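Local coordinates for phytochromobilin synthase (Solanum lycopersicum, PDB 6KME), which binds biliverdin IX alpha and probably reduces it to phytochromobilin, the phytochrome chromophore, with electrons supplied by ferredoxin, at residues R230-R235 with N267-K272; S171-S176 with D276-Y281. The protein carries 1 engineered substitution. One frame throughout, in Å; residues are numbered along the deposited sequence.

Interaction 1 of 2, residues R230-R235 with N267-K272. With BLA (biliverdine IX alpha), chain B.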
ATOM      1  N   ARG A 230       9.855  -9.281  -0.798  1.00 20.40           N
ATOM      2  CA  ARG A 230      10.171  -8.755   0.527  1.00 23.31           C
ATOM      3  C   ARG A 230       9.095  -7.790   1.012  1.00 17.93           C
ATOM      4  O   ARG A 230       8.684  -7.838   2.177  1.00 19.43           O
ATOM      5  CB  ARG A 230      11.543  -8.070   0.489  1.00 25.24           C
ATOM      6  CG  ARG A 230      11.996  -7.428   1.825  1.00 23.71           C
ATOM      7  CD  ARG A 230      13.409  -6.814   1.661  1.00 28.99           C
ATOM      8  NE  ARG A 230      13.767  -5.946   2.782  1.00 41.16           N
ATOM      9  CZ  ARG A 230      13.550  -4.629   2.817  1.00 49.25           C
ATOM     10  NH1 ARG A 230      12.982  -4.018   1.783  1.00 43.17           N
ATOM     11  NH2 ARG A 230      13.909  -3.916   3.887  1.00 48.95           N
ATOM     12  N   TYR A 231       8.624  -6.911   0.124  1.00 19.73           N
ATOM     13  CA  TYR A 231       7.557  -5.968   0.459  1.00 21.84           C
ATOM     14  C   TYR A 231       6.265  -6.694   0.821  1.00 25.00           C
ATOM     15  O   TYR A 231       5.619  -6.365   1.821  1.00 19.99           O
ATOM     16  CB  TYR A 231       7.343  -5.017  -0.721  1.00 18.19           C
ATOM     17  CG  TYR A 231       6.119  -4.123  -0.658  1.00 17.19           C
ATOM     18  CD1 TYR A 231       6.225  -2.799  -0.232  1.00 20.19           C
ATOM     19  CD2 TYR A 231       4.865  -4.581  -1.077  1.00 23.00           C
ATOM     20  CE1 TYR A 231       5.122  -1.962  -0.194  1.00 20.35           C
ATOM     21  CE2 TYR A 231       3.752  -3.756  -1.037  1.00 20.24           C
ATOM     22  CZ  TYR A 231       3.889  -2.441  -0.604  1.00 22.36           C
ATOM     23  OH  TYR A 231       2.798  -1.603  -0.564  1.00 22.03           O
ATOM     24  N   LEU A 232       5.856  -7.674   0.004  1.00 17.90           N
ATOM     25  CA  LEU A 232       4.649  -8.442   0.311  1.00 18.52           C
ATOM     26  C   LEU A 232       4.811  -9.203   1.619  1.00 17.11           C
ATOM     27  O   LEU A 232       3.847  -9.371   2.379  1.00 19.90           O
ATOM     28  CB  LEU A 232       4.342  -9.439  -0.821  1.00 18.24           C
ATOM     29  CG  LEU A 232       4.103  -8.838  -2.203  1.00 20.95           C
ATOM     30  CD1 LEU A 232       4.021  -9.946  -3.273  1.00 21.18           C
ATOM     31  CD2 LEU A 232       2.840  -7.984  -2.177  1.00 19.67           C
ATOM     32  N   THR A 233       6.013  -9.705   1.875  1.00 17.32           N
ATOM     33  CA  THR A 233       6.242 -10.479   3.085  1.00 17.78           C
ATOM     34  C   THR A 233       6.111  -9.597   4.320  1.00 23.24           C
ATOM     35  O   THR A 233       5.469  -9.988   5.306  1.00 20.76           O
ATOM     36  CB  THR A 233       7.617 -11.134   3.030  1.00 19.61           C
ATOM     37  OG1 THR A 233       7.654 -12.091   1.961  1.00 21.87           O
ATOM     38  CG2 THR A 233       7.917 -11.832   4.347  1.00 21.14           C
ATOM     39  N   TRP A 234       6.704  -8.400   4.278  1.00 19.67           N
ATOM     40  CA  TRP A 234       6.557  -7.463   5.392  1.00 19.31           C
ATOM     41  C   TRP A 234       5.089  -7.162   5.662  1.00 22.40           C
ATOM     42  O   TRP A 234       4.604  -7.325   6.791  1.00 19.52           O
ATOM     43  CB  TRP A 234       7.317  -6.164   5.109  1.00 16.85           C
ATOM     44  CG  TRP A 234       6.923  -5.079   6.069  1.00 20.49           C
ATOM     45  CD1 TRP A 234       6.036  -4.056   5.845  1.00 25.41           C
ATOM     46  CD2 TRP A 234       7.356  -4.942   7.435  1.00 20.71           C
ATOM     47  NE1 TRP A 234       5.907  -3.284   6.983  1.00 21.86           N
ATOM     48  CE2 TRP A 234       6.711  -3.802   7.967  1.00 26.27           C
ATOM     49  CE3 TRP A 234       8.248  -5.657   8.246  1.00 23.14           C
ATOM     50  CZ2 TRP A 234       6.916  -3.369   9.287  1.00 26.94           C
ATOM     51  CZ3 TRP A 234       8.456  -5.219   9.562  1.00 26.28           C
ATOM     52  CH2 TRP A 234       7.790  -4.089  10.062  1.00 20.17           C
ATOM     53  N   ARG A 235       4.357  -6.741   4.625  1.00 20.02           N
ATOM     54  CA  ARG A 235       2.976  -6.314   4.819  1.00 16.93           C
ATOM     55  C   ARG A 235       2.078  -7.474   5.216  1.00 20.09           C
ATOM     56  O   ARG A 235       1.192  -7.310   6.064  1.00 18.92           O
ATOM     57  CB  ARG A 235       2.457  -5.616   3.552  1.00 19.73           C
ATOM     58  CG  ARG A 235       3.138  -4.269   3.284  1.00 19.93           C
ATOM     59  CD  ARG A 235       2.357  -3.404   2.290  1.00 22.26           C
ATOM     60  NE  ARG A 235       1.075  -2.988   2.857  1.00 19.86           N
ATOM     61  CZ  ARG A 235       0.102  -2.415   2.158  1.00 24.55           C
ATOM     62  NH1 ARG A 235       0.269  -2.169   0.857  1.00 20.16           N
ATOM     63  NH2 ARG A 235      -1.033  -2.087   2.758  1.00 21.12           N
ATOM     64  N   ASN A 267       3.401 -16.115  -1.504  1.00 24.52           N
ATOM     65  CA  ASN A 267       3.691 -17.535  -1.673  1.00 30.97           C
ATOM     66  C   ASN A 267       4.478 -17.818  -2.952  1.00 35.60           C
ATOM     67  O   ASN A 267       5.346 -18.695  -2.958  1.00 40.12           O
ATOM     68  CB  ASN A 267       2.401 -18.357  -1.680  1.00 37.32           C
ATOM     69  CG  ASN A 267       1.750 -18.440  -0.312  1.00 37.91           C
ATOM     70  OD1 ASN A 267       2.410 -18.290   0.717  1.00 38.24           O
ATOM     71  ND2 ASN A 267       0.441 -18.685  -0.294  1.00 40.32           N
ATOM     72  N   GLU A 268       4.207 -17.094  -4.037  1.00 34.96           N
ATOM     73  CA  GLU A 268       4.707 -17.504  -5.348  1.00 41.20           C
ATOM     74  C   GLU A 268       5.996 -16.817  -5.785  1.00 37.10           C
ATOM     75  O   GLU A 268       6.753 -17.403  -6.563  1.00 41.59           O
ATOM     76  CB  GLU A 268       3.641 -17.267  -6.428  1.00 37.42           C
ATOM     77  N   LEU A 269       6.274 -15.598  -5.329  1.00 29.69           N
ATOM     78  CA  LEU A 269       7.383 -14.832  -5.883  1.00 36.77           C
ATOM     79  C   LEU A 269       8.719 -15.115  -5.208  1.00 39.50           C
ATOM     80  O   LEU A 269       9.739 -14.572  -5.645  1.00 35.89           O
ATOM     81  CB  LEU A 269       7.080 -13.331  -5.799  1.00 33.69           C
ATOM     82  CG  LEU A 269       5.920 -12.817  -6.659  1.00 35.68           C
ATOM     83  CD1 LEU A 269       5.815 -11.306  -6.553  1.00 36.41           C
ATOM     84  CD2 LEU A 269       6.106 -13.229  -8.088  1.00 35.53           C
ATOM     85  N   GLY A 270       8.747 -15.934  -4.163  1.00 34.12           N
ATOM     86  CA  GLY A 270       9.986 -16.180  -3.440  1.00 32.54           C
ATOM     87  C   GLY A 270       9.763 -17.201  -2.345  1.00 30.54           C
ATOM     88  O   GLY A 270       8.626 -17.511  -1.977  1.00 30.77           O
ATOM     89  N   ASN A 271      10.879 -17.711  -1.820  1.00 28.20           N
ATOM     90  CA  ASN A 271      10.875 -18.728  -0.775  1.00 32.92           C
ATOM     91  C   ASN A 271      11.293 -18.205   0.596  1.00 33.42           C
ATOM     92  O   ASN A 271      11.060 -18.893   1.594  1.00 31.73           O
ATOM     93  CB  ASN A 271      11.804 -19.892  -1.154  1.00 32.28           C
ATOM     94  CG  ASN A 271      11.306 -20.668  -2.351  1.00 51.40           C
ATOM     95  OD1 ASN A 271      10.099 -20.862  -2.521  1.00 57.66           O
ATOM     96  ND2 ASN A 271      12.235 -21.115  -3.196  1.00 51.06           N
ATOM     97  N   LYS A 272      11.903 -17.026   0.676  1.00 31.97           N
ATOM     98  CA  LYS A 272      12.339 -16.509   1.966  1.00 27.45           C
ATOM     99  C   LYS A 272      11.150 -16.206   2.870  1.00 28.71           C
ATOM    100  O   LYS A 272      10.086 -15.768   2.412  1.00 25.56           O
ATOM    101  CB  LYS A 272      13.191 -15.257   1.774  1.00 26.20           C
ATOM    102  CG  LYS A 272      14.552 -15.525   1.145  1.00 32.54           C
ATOM    103  CD  LYS A 272      15.348 -14.230   1.009  1.00 37.17           C
ATOM    104  CE  LYS A 272      16.662 -14.450   0.261  1.00 47.93           C
ATOM    105  NZ  LYS A 272      17.476 -13.199   0.206  1.00 54.58           N
TER
HETATM  106  CHA BLA B 401      -2.977   2.415  11.664  1.00 26.90           C
HETATM  107  NA  BLA B 401      -1.882   1.974   9.355  1.00 22.67           N
HETATM  108  C1A BLA B 401      -1.838   2.493  10.660  1.00 25.68           C
HETATM  109  C2A BLA B 401      -0.513   3.083  10.852  1.00 19.64           C
HETATM  110  C3A BLA B 401       0.231   2.888   9.606  1.00 18.48           C
HETATM  111  C4A BLA B 401      -0.638   2.198   8.697  1.00 26.86           C
HETATM  112  CMA BLA B 401       1.654   3.327   9.252  1.00 21.24           C
HETATM  113  CAA BLA B 401      -0.074   3.736  12.193  1.00 19.04           C
HETATM  114  CBA BLA B 401       0.335   2.655  13.157  1.00 18.80           C
HETATM  115  CGA BLA B 401       1.866   2.327  13.007  1.00 21.66           C
HETATM  116  O1A BLA B 401       2.531   3.318  13.095  1.00 18.06           O
HETATM  117  O2A BLA B 401       2.087   1.163  12.844  1.00 21.19           O
HETATM  118  CHB BLA B 401      -0.369   1.774   7.247  1.00 23.03           C
HETATM  119  NB  BLA B 401       1.913   0.938   7.276  1.00 27.32           N
HETATM  120  C1B BLA B 401       0.670   1.094   6.620  1.00 32.80           C
HETATM  121  C2B BLA B 401       1.055   0.789   5.109  1.00 26.85           C
HETATM  122  C3B BLA B 401       2.333   0.248   5.045  1.00 24.99           C
HETATM  123  C4B BLA B 401       2.894   0.288   6.468  1.00 26.69           C
HETATM  124  CMB BLA B 401      -0.010   0.860   4.029  1.00 32.39           C
HETATM  125  OB  BLA B 401       3.931  -0.146   6.945  1.00 24.53           O
HETATM  126  CAB BLA B 401       3.314  -0.282   4.028  1.00 24.98           C
HETATM  127  CBB BLA B 401       4.534  -0.868   4.024  1.00 35.01           C
HETATM  128  NC  BLA B 401      -5.740  -0.220   7.986  1.00 34.64           N
HETATM  129  C1C BLA B 401      -5.758  -0.669   6.645  1.00 46.34           C
HETATM  130  C2C BLA B 401      -6.960  -1.617   6.545  1.00 36.77           C
HETATM  131  C3C BLA B 401      -7.561  -1.660   7.803  1.00 23.62           C
HETATM  132  C4C BLA B 401      -6.778  -0.748   8.778  1.00 25.11           C
HETATM  133  CMC BLA B 401      -7.253  -2.290   5.198  1.00 38.79           C
HETATM  134  OC  BLA B 401      -4.888  -0.249   5.898  1.00 58.59           O
HETATM  135  CAC BLA B 401      -8.761  -2.459   8.168  1.00 28.03           C
HETATM  136  CBC BLA B 401      -9.237  -3.658   7.764  1.00 36.83           C
HETATM  137  CHD BLA B 401      -6.862  -0.395  10.099  1.00 19.95           C
HETATM  138  ND  BLA B 401      -4.720   1.002  10.516  1.00 27.70           N
HETATM  139  C1D BLA B 401      -5.869   0.438  10.889  1.00 25.66           C
HETATM  140  C2D BLA B 401      -6.201   0.704  12.346  1.00 24.64           C
HETATM  141  C3D BLA B 401      -5.176   1.484  12.849  1.00 27.05           C
HETATM  142  C4D BLA B 401      -4.168   1.710  11.685  1.00 25.16           C
HETATM  143  CMD BLA B 401      -7.466   0.138  12.962  1.00 23.81           C
HETATM  144  CAD BLA B 401      -4.914   2.086  14.235  1.00 23.27           C
HETATM  145  CBD BLA B 401      -4.534   1.060  15.285  1.00 26.66           C
HETATM  146  CGD BLA B 401      -3.098   0.401  15.095  1.00 32.64           C
HETATM  147  O1D BLA B 401      -3.157  -0.815  15.158  1.00 31.16           O
HETATM  148  O2D BLA B 401      -2.198   1.213  14.927  1.00 29.38           O
HETATM  149  O   HOH W   1       7.580 -14.843   2.554  1.00 25.84           O
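Leu-232 and Thr-233 project from regular helix, in which the amides of Trp-234 and Arg-235 bond back to the carbonyls of Arg-230 and Tyr-231, toward the irregular loop that carries Leu-269 and Lys-272. The apolar part of the contact is a single meeting of methyl groups: CD1 of Leu-232 lies 4.0 Å from CD1 of Leu-269, the two side chains passing each other at a slant. Leu-269 has CG beside its backbone N (chi1 -66°), which turns its branch back onto the helix, where it also packs on Cys-225, Gln-228 and His-229. The polar part runs through water. One molecule donates to OG1 of Thr-233 (2.8 Å) and to the backbone O of Lys-272 (2.7 Å), spending both its hydrogens on the gap between helix and loop. OG1 is at the same time bonded to the carbonyl of His-229, one turn earlier, and the ammonium group of Lys-272 forms a salt bridge with Glu-226. The loop is thus attached along about two turns of helix 218-238, one of the helices flanking the central antiparallel sheet of the ferredoxin-dependent bilin reductase fold. Another side of this helix belongs to the biliverdin pocket. Trp-234 brings the edge of its ring to the ligand: the lactam oxygen OB lies near the indole plane, 3.7 Å from NE1 of Trp-234. Arg-235 bends at chi3 (66°) and lays its guanidinium face over a ligand methyl, NH2 to CMB being 3.4 Å. Its NH1 donates to Tyr-231 OH at 3.0 Å, the hydroxyl standing 23° out of the guanidinium plane, while Asp-239 and Asn-116 hold NH2. That network should limit rotation of the guanidinium beside biliverdin.

Interaction 2 of 2, residues S171-S176 with D276-Y281. With BLA (biliverdine IX alpha), chain B.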
ATOM      1  N   SER A 171       8.276   0.932   8.986  1.00 19.86           N
ATOM      2  CA  SER A 171       7.401   1.287   7.870  1.00 20.02           C
ATOM      3  C   SER A 171       8.056   2.298   6.933  1.00 24.98           C
ATOM      4  O   SER A 171       7.786   2.279   5.721  1.00 27.37           O
ATOM      5  CB  SER A 171       6.064   1.826   8.390  1.00 25.03           C
ATOM      6  OG  SER A 171       5.338   0.805   9.066  1.00 22.32           O
ATOM      7  N   LEU A 172       8.949   3.150   7.453  1.00 27.09           N
ATOM      8  CA  LEU A 172       9.594   4.152   6.608  1.00 23.73           C
ATOM      9  C   LEU A 172      10.481   3.523   5.544  1.00 33.29           C
ATOM     10  O   LEU A 172      10.719   4.140   4.499  1.00 36.62           O
ATOM     11  CB  LEU A 172      10.424   5.124   7.443  1.00 32.08           C
ATOM     12  CG  LEU A 172       9.799   6.412   7.986  1.00 38.79           C
ATOM     13  CD1 LEU A 172      10.891   7.467   8.076  1.00 48.60           C
ATOM     14  CD2 LEU A 172       8.664   6.934   7.154  1.00 36.40           C
ATOM     15  N   ARG A 173      11.005   2.320   5.799  1.00 33.13           N
ATOM     16  CA  ARG A 173      11.774   1.583   4.795  0.63 40.28           C
ATOM     17  C   ARG A 173      11.027   1.487   3.472  1.00 34.49           C
ATOM     18  O   ARG A 173      11.648   1.324   2.417  1.00 36.79           O
ATOM     19  CB  ARG A 173      12.094   0.160   5.296  0.63 40.51           C
ATOM     20  CG  ARG A 173      12.875   0.080   6.622  0.63 48.53           C
ATOM     21  CD  ARG A 173      12.886  -1.335   7.262  0.63 42.62           C
ATOM     22  NE  ARG A 173      13.687  -1.361   8.498  0.63 43.91           N
ATOM     23  CZ  ARG A 173      13.910  -2.446   9.243  0.63 39.79           C
ATOM     24  NH1 ARG A 173      13.387  -3.615   8.888  0.63 30.75           N
ATOM     25  NH2 ARG A 173      14.654  -2.364  10.353  0.63 28.09           N
ATOM     26  N   PHE A 174       9.693   1.557   3.515  1.00 24.13           N
ATOM     27  CA  PHE A 174       8.845   1.301   2.360  1.00 26.75           C
ATOM     28  C   PHE A 174       8.150   2.543   1.810  1.00 27.46           C
ATOM     29  O   PHE A 174       7.430   2.435   0.812  1.00 25.37           O
ATOM     30  CB  PHE A 174       7.805   0.223   2.723  1.00 21.03           C
ATOM     31  CG  PHE A 174       8.420  -1.042   3.266  1.00 23.64           C
ATOM     32  CD1 PHE A 174       9.026  -1.963   2.408  1.00 27.29           C
ATOM     33  CD2 PHE A 174       8.442  -1.291   4.641  1.00 26.24           C
ATOM     34  CE1 PHE A 174       9.617  -3.126   2.903  1.00 28.18           C
ATOM     35  CE2 PHE A 174       9.029  -2.459   5.147  1.00 30.79           C
ATOM     36  CZ  PHE A 174       9.617  -3.378   4.273  1.00 30.44           C
ATOM     37  N   PHE A 175       8.345   3.714   2.406  1.00 21.43           N
ATOM     38  CA  PHE A 175       7.619   4.905   1.979  1.00 21.08           C
ATOM     39  C   PHE A 175       8.495   5.778   1.083  1.00 21.16           C
ATOM     40  O   PHE A 175       9.720   5.804   1.218  1.00 26.62           O
ATOM     41  CB  PHE A 175       7.140   5.721   3.185  1.00 19.91           C
ATOM     42  CG  PHE A 175       6.003   5.087   3.946  1.00 23.41           C
ATOM     43  CD1 PHE A 175       5.336   3.969   3.444  1.00 26.67           C
ATOM     44  CD2 PHE A 175       5.590   5.616   5.162  1.00 29.48           C
ATOM     45  CE1 PHE A 175       4.291   3.392   4.140  1.00 21.88           C
ATOM     46  CE2 PHE A 175       4.528   5.035   5.873  1.00 24.19           C
ATOM     47  CZ  PHE A 175       3.886   3.931   5.360  1.00 24.57           C
ATOM     48  N   SER A 176       7.850   6.497   0.172  1.00 22.16           N
ATOM     49  CA  SER A 176       8.515   7.418  -0.743  1.00 28.80           C
ATOM     50  C   SER A 176       8.559   8.814  -0.137  1.00 22.96           C
ATOM     51  O   SER A 176       7.903   9.082   0.868  1.00 21.95           O
ATOM     52  CB  SER A 176       7.769   7.429  -2.073  1.00 20.35           C
ATOM     53  OG  SER A 176       6.813   8.470  -2.091  1.00 25.82           O
ATOM     54  N   ASP A 276      13.667 -14.516   7.454  1.00 23.08           N
ATOM     55  CA  ASP A 276      14.828 -14.417   6.573  1.00 27.28           C
ATOM     56  C   ASP A 276      15.121 -12.962   6.213  1.00 22.37           C
ATOM     57  O   ASP A 276      16.286 -12.556   6.144  1.00 25.32           O
ATOM     58  CB  ASP A 276      14.615 -15.238   5.296  1.00 25.14           C
ATOM     59  CG  ASP A 276      14.663 -16.730   5.537  1.00 33.97           C
ATOM     60  OD1 ASP A 276      15.334 -17.178   6.493  1.00 33.91           O
ATOM     61  OD2 ASP A 276      14.021 -17.462   4.754  1.00 32.33           O
ATOM     62  N   TYR A 277      14.077 -12.165   5.974  1.00 21.44           N
ATOM     63  CA  TYR A 277      14.276 -10.768   5.591  1.00 23.15           C
ATOM     64  C   TYR A 277      14.514  -9.877   6.803  1.00 24.17           C
ATOM     65  O   TYR A 277      15.268  -8.900   6.721  1.00 20.57           O
ATOM     66  CB  TYR A 277      13.061 -10.231   4.829  1.00 17.93           C
ATOM     67  CG  TYR A 277      12.827 -10.797   3.449  1.00 23.19           C
ATOM     68  CD1 TYR A 277      13.728 -10.553   2.407  1.00 25.22           C
ATOM     69  CD2 TYR A 277      11.682 -11.542   3.171  1.00 22.22           C
ATOM     70  CE1 TYR A 277      13.514 -11.074   1.133  1.00 24.43           C
ATOM     71  CE2 TYR A 277      11.454 -12.057   1.893  1.00 25.50           C
ATOM     72  CZ  TYR A 277      12.373 -11.811   0.881  1.00 26.74           C
ATOM     73  OH  TYR A 277      12.152 -12.316  -0.382  1.00 30.63           O
ATOM     74  N   PHE A 278      13.853 -10.170   7.924  1.00 20.40           N
ATOM     75  CA  PHE A 278      13.862  -9.297   9.100  1.00 19.22           C
ATOM     76  C   PHE A 278      14.241 -10.114  10.338  1.00 25.24           C
ATOM     77  O   PHE A 278      13.413 -10.349  11.229  1.00 21.95           O
ATOM     78  CB  PHE A 278      12.506  -8.598   9.246  1.00 19.42           C
ATOM     79  CG  PHE A 278      11.980  -8.018   7.936  1.00 20.56           C
ATOM     80  CD1 PHE A 278      12.532  -6.856   7.404  1.00 20.05           C
ATOM     81  CD2 PHE A 278      10.971  -8.659   7.227  1.00 26.60           C
ATOM     82  CE1 PHE A 278      12.078  -6.336   6.192  1.00 26.73           C
ATOM     83  CE2 PHE A 278      10.508  -8.146   6.008  1.00 27.59           C
ATOM     84  CZ  PHE A 278      11.067  -6.991   5.485  1.00 22.41           C
ATOM     85  N   PRO A 279      15.509 -10.538  10.436  1.00 22.03           N
ATOM     86  CA  PRO A 279      15.919 -11.410  11.551  1.00 21.95           C
ATOM     87  C   PRO A 279      15.861 -10.748  12.914  1.00 23.99           C
ATOM     88  O   PRO A 279      15.973 -11.466  13.919  1.00 23.02           O
ATOM     89  CB  PRO A 279      17.364 -11.780  11.192  1.00 23.83           C
ATOM     90  CG  PRO A 279      17.832 -10.625  10.358  1.00 23.38           C
ATOM     91  CD  PRO A 279      16.633 -10.263   9.522  1.00 22.46           C
ATOM     92  N   GLU A 280      15.718  -9.414  12.973  1.00 20.90           N
ATOM     93  CA  GLU A 280      15.566  -8.711  14.245  1.00 29.92           C
ATOM     94  C   GLU A 280      14.326  -9.173  14.998  1.00 22.38           C
ATOM     95  O   GLU A 280      14.280  -9.086  16.236  1.00 23.41           O
ATOM     96  CB  GLU A 280      15.493  -7.196  14.015  1.00 19.99           C
ATOM     97  CG  GLU A 280      16.778  -6.575  13.492  1.00 25.23           C
ATOM     98  CD  GLU A 280      16.961  -6.780  11.990  1.00 34.69           C
ATOM     99  OE1 GLU A 280      15.998  -7.227  11.323  1.00 26.72           O
ATOM    100  OE2 GLU A 280      18.071  -6.496  11.481  1.00 40.11           O
ATOM    101  N   TYR A 281      13.323  -9.662  14.274  1.00 21.36           N
ATOM    102  CA  TYR A 281      12.055 -10.124  14.830  1.00 20.98           C
ATOM    103  C   TYR A 281      12.087 -11.571  15.305  1.00 20.45           C
ATOM    104  O   TYR A 281      11.056 -12.067  15.767  1.00 24.58           O
ATOM    105  CB  TYR A 281      10.927  -9.968  13.794  1.00 17.68           C
ATOM    106  CG  TYR A 281      10.477  -8.547  13.588  1.00 20.37           C
ATOM    107  CD1 TYR A 281      11.173  -7.694  12.739  1.00 19.23           C
ATOM    108  CD2 TYR A 281       9.357  -8.046  14.252  1.00 18.43           C
ATOM    109  CE1 TYR A 281      10.768  -6.376  12.550  1.00 19.67           C
ATOM    110  CE2 TYR A 281       8.950  -6.719  14.073  1.00 18.02           C
ATOM    111  CZ  TYR A 281       9.662  -5.895  13.210  1.00 20.20           C
ATOM    112  OH  TYR A 281       9.266  -4.581  13.005  1.00 19.82           O
TER
HETATM  113  CHA BLA B 401      -2.977   2.415  11.664  1.00 26.90           C
HETATM  114  NA  BLA B 401      -1.882   1.974   9.355  1.00 22.67           N
HETATM  115  C1A BLA B 401      -1.838   2.493  10.660  1.00 25.68           C
HETATM  116  C2A BLA B 401      -0.513   3.083  10.852  1.00 19.64           C
HETATM  117  C3A BLA B 401       0.231   2.888   9.606  1.00 18.48           C
HETATM  118  C4A BLA B 401      -0.638   2.198   8.697  1.00 26.86           C
HETATM  119  CMA BLA B 401       1.654   3.327   9.252  1.00 21.24           C
HETATM  120  CAA BLA B 401      -0.074   3.736  12.193  1.00 19.04           C
HETATM  121  CBA BLA B 401       0.335   2.655  13.157  1.00 18.80           C
HETATM  122  CGA BLA B 401       1.866   2.327  13.007  1.00 21.66           C
HETATM  123  O1A BLA B 401       2.531   3.318  13.095  1.00 18.06           O
HETATM  124  O2A BLA B 401       2.087   1.163  12.844  1.00 21.19           O
HETATM  125  CHB BLA B 401      -0.369   1.774   7.247  1.00 23.03           C
HETATM  126  NB  BLA B 401       1.913   0.938   7.276  1.00 27.32           N
HETATM  127  C1B BLA B 401       0.670   1.094   6.620  1.00 32.80           C
HETATM  128  C2B BLA B 401       1.055   0.789   5.109  1.00 26.85           C
HETATM  129  C3B BLA B 401       2.333   0.248   5.045  1.00 24.99           C
HETATM  130  C4B BLA B 401       2.894   0.288   6.468  1.00 26.69           C
HETATM  131  CMB BLA B 401      -0.010   0.860   4.029  1.00 32.39           C
HETATM  132  OB  BLA B 401       3.931  -0.146   6.945  1.00 24.53           O
HETATM  133  CAB BLA B 401       3.314  -0.282   4.028  1.00 24.98           C
HETATM  134  CBB BLA B 401       4.534  -0.868   4.024  1.00 35.01           C
HETATM  135  NC  BLA B 401      -5.740  -0.220   7.986  1.00 34.64           N
HETATM  136  C1C BLA B 401      -5.758  -0.669   6.645  1.00 46.34           C
HETATM  137  C2C BLA B 401      -6.960  -1.617   6.545  1.00 36.77           C
HETATM  138  C3C BLA B 401      -7.561  -1.660   7.803  1.00 23.62           C
HETATM  139  C4C BLA B 401      -6.778  -0.748   8.778  1.00 25.11           C
HETATM  140  CMC BLA B 401      -7.253  -2.290   5.198  1.00 38.79           C
HETATM  141  OC  BLA B 401      -4.888  -0.249   5.898  1.00 58.59           O
HETATM  142  CAC BLA B 401      -8.761  -2.459   8.168  1.00 28.03           C
HETATM  143  CBC BLA B 401      -9.237  -3.658   7.764  1.00 36.83           C
HETATM  144  CHD BLA B 401      -6.862  -0.395  10.099  1.00 19.95           C
HETATM  145  ND  BLA B 401      -4.720   1.002  10.516  1.00 27.70           N
HETATM  146  C1D BLA B 401      -5.869   0.438  10.889  1.00 25.66           C
HETATM  147  C2D BLA B 401      -6.201   0.704  12.346  1.00 24.64           C
HETATM  148  C3D BLA B 401      -5.176   1.484  12.849  1.00 27.05           C
HETATM  149  C4D BLA B 401      -4.168   1.710  11.685  1.00 25.16           C
HETATM  150  CMD BLA B 401      -7.466   0.138  12.962  1.00 23.81           C
HETATM  151  CAD BLA B 401      -4.914   2.086  14.235  1.00 23.27           C
HETATM  152  CBD BLA B 401      -4.534   1.060  15.285  1.00 26.66           C
HETATM  153  CGD BLA B 401      -3.098   0.401  15.095  1.00 32.64           C
HETATM  154  O1D BLA B 401      -3.157  -0.815  15.158  1.00 31.16           O
HETATM  155  O2D BLA B 401      -2.198   1.213  14.927  1.00 29.38           O
HETATM  156  O   HOH W   2      13.827  -5.778  10.882  1.00 29.07           O
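Phe-174 and Phe-278 supply the aromatic contact, reaching toward each other from opposite directions until their CZ atoms are 4.1 Å apart. Phe-278 CZ comes to the edge of the Phe-174 ring near its plane, while Phe-174 approaches the other ring obliquely, so the two do not stack. Arg-173, modelled in two conformers, in one of them touches the same ring, NH1 lying 3.7 Å from Phe-278 CD1. Its chain, extended from CG to NE, slides past Phe-278 in the opposite sense. Guanidinium and ring planes differ by only 21°, yet CD1 meets the guanidinium at its edge rather than over a face. These contacts join pocket loop 171-176, which follows strand 167-168, to the end of helix 274-277 and its following 3-10 turn. The polar link is indirect: in this conformer Arg-173 NH1 donates to an in-plane water at 3.0 Å, which donates to Glu-280 OE1 at 2.6 Å, so solvent may bridge the two opposite charges, which do not touch. On the ligand side, Ser-171 OG donates a 2.7 Å hydrogen bond to the lactam oxygen OB of biliverdin. Apolar contacts reach the vinyl group of the same ring: Phe-174 CB lies 3.7 Å from CBB, and Phe-175 CE1 is 3.8 Å from CAB. Ser-171 O sits above the centre of the Phe-175 ring, which probably helps to place it, and accepts the Phe-174 amide. With alanine in place of Phe-175, the ring packed on C3B, C4B and CAB would be gone, which is likely to open a gap beside this end ring and let the vinyl group shift. Ring contact, guanidinium edge and water-mediated charges together imply that packing, more than direct polar bonding, probably holds the two segments.

Interactions 1 and 2 have centres about 12 Å apart, and Trp-234 of interaction 1 joins it to interaction 2. This ring, on helix 218-238, stacks on Phe-174, with its CD1 3.5 Å from Phe-174 CE2, and meets Phe-278 edge-to-face; its CH2 also lies 3.3 Å from Tyr-281 OH. Tyr-277 makes a second link, CD1 lying 3.6 Å from Arg-230 CG, while its CE2 packs against Lys-272. In sequence, interaction 2 brackets interaction 1. Segments 230-235 and 171-176 reach the same end of biliverdin: Ser-171 hydrogen-bonds OB, Trp-234 brings its ring edge near it, and Arg-235, Phe-174 and Phe-175 gather round the adjoining vinyl group, while Arg-292 and Thr-168 bond the ligand as well.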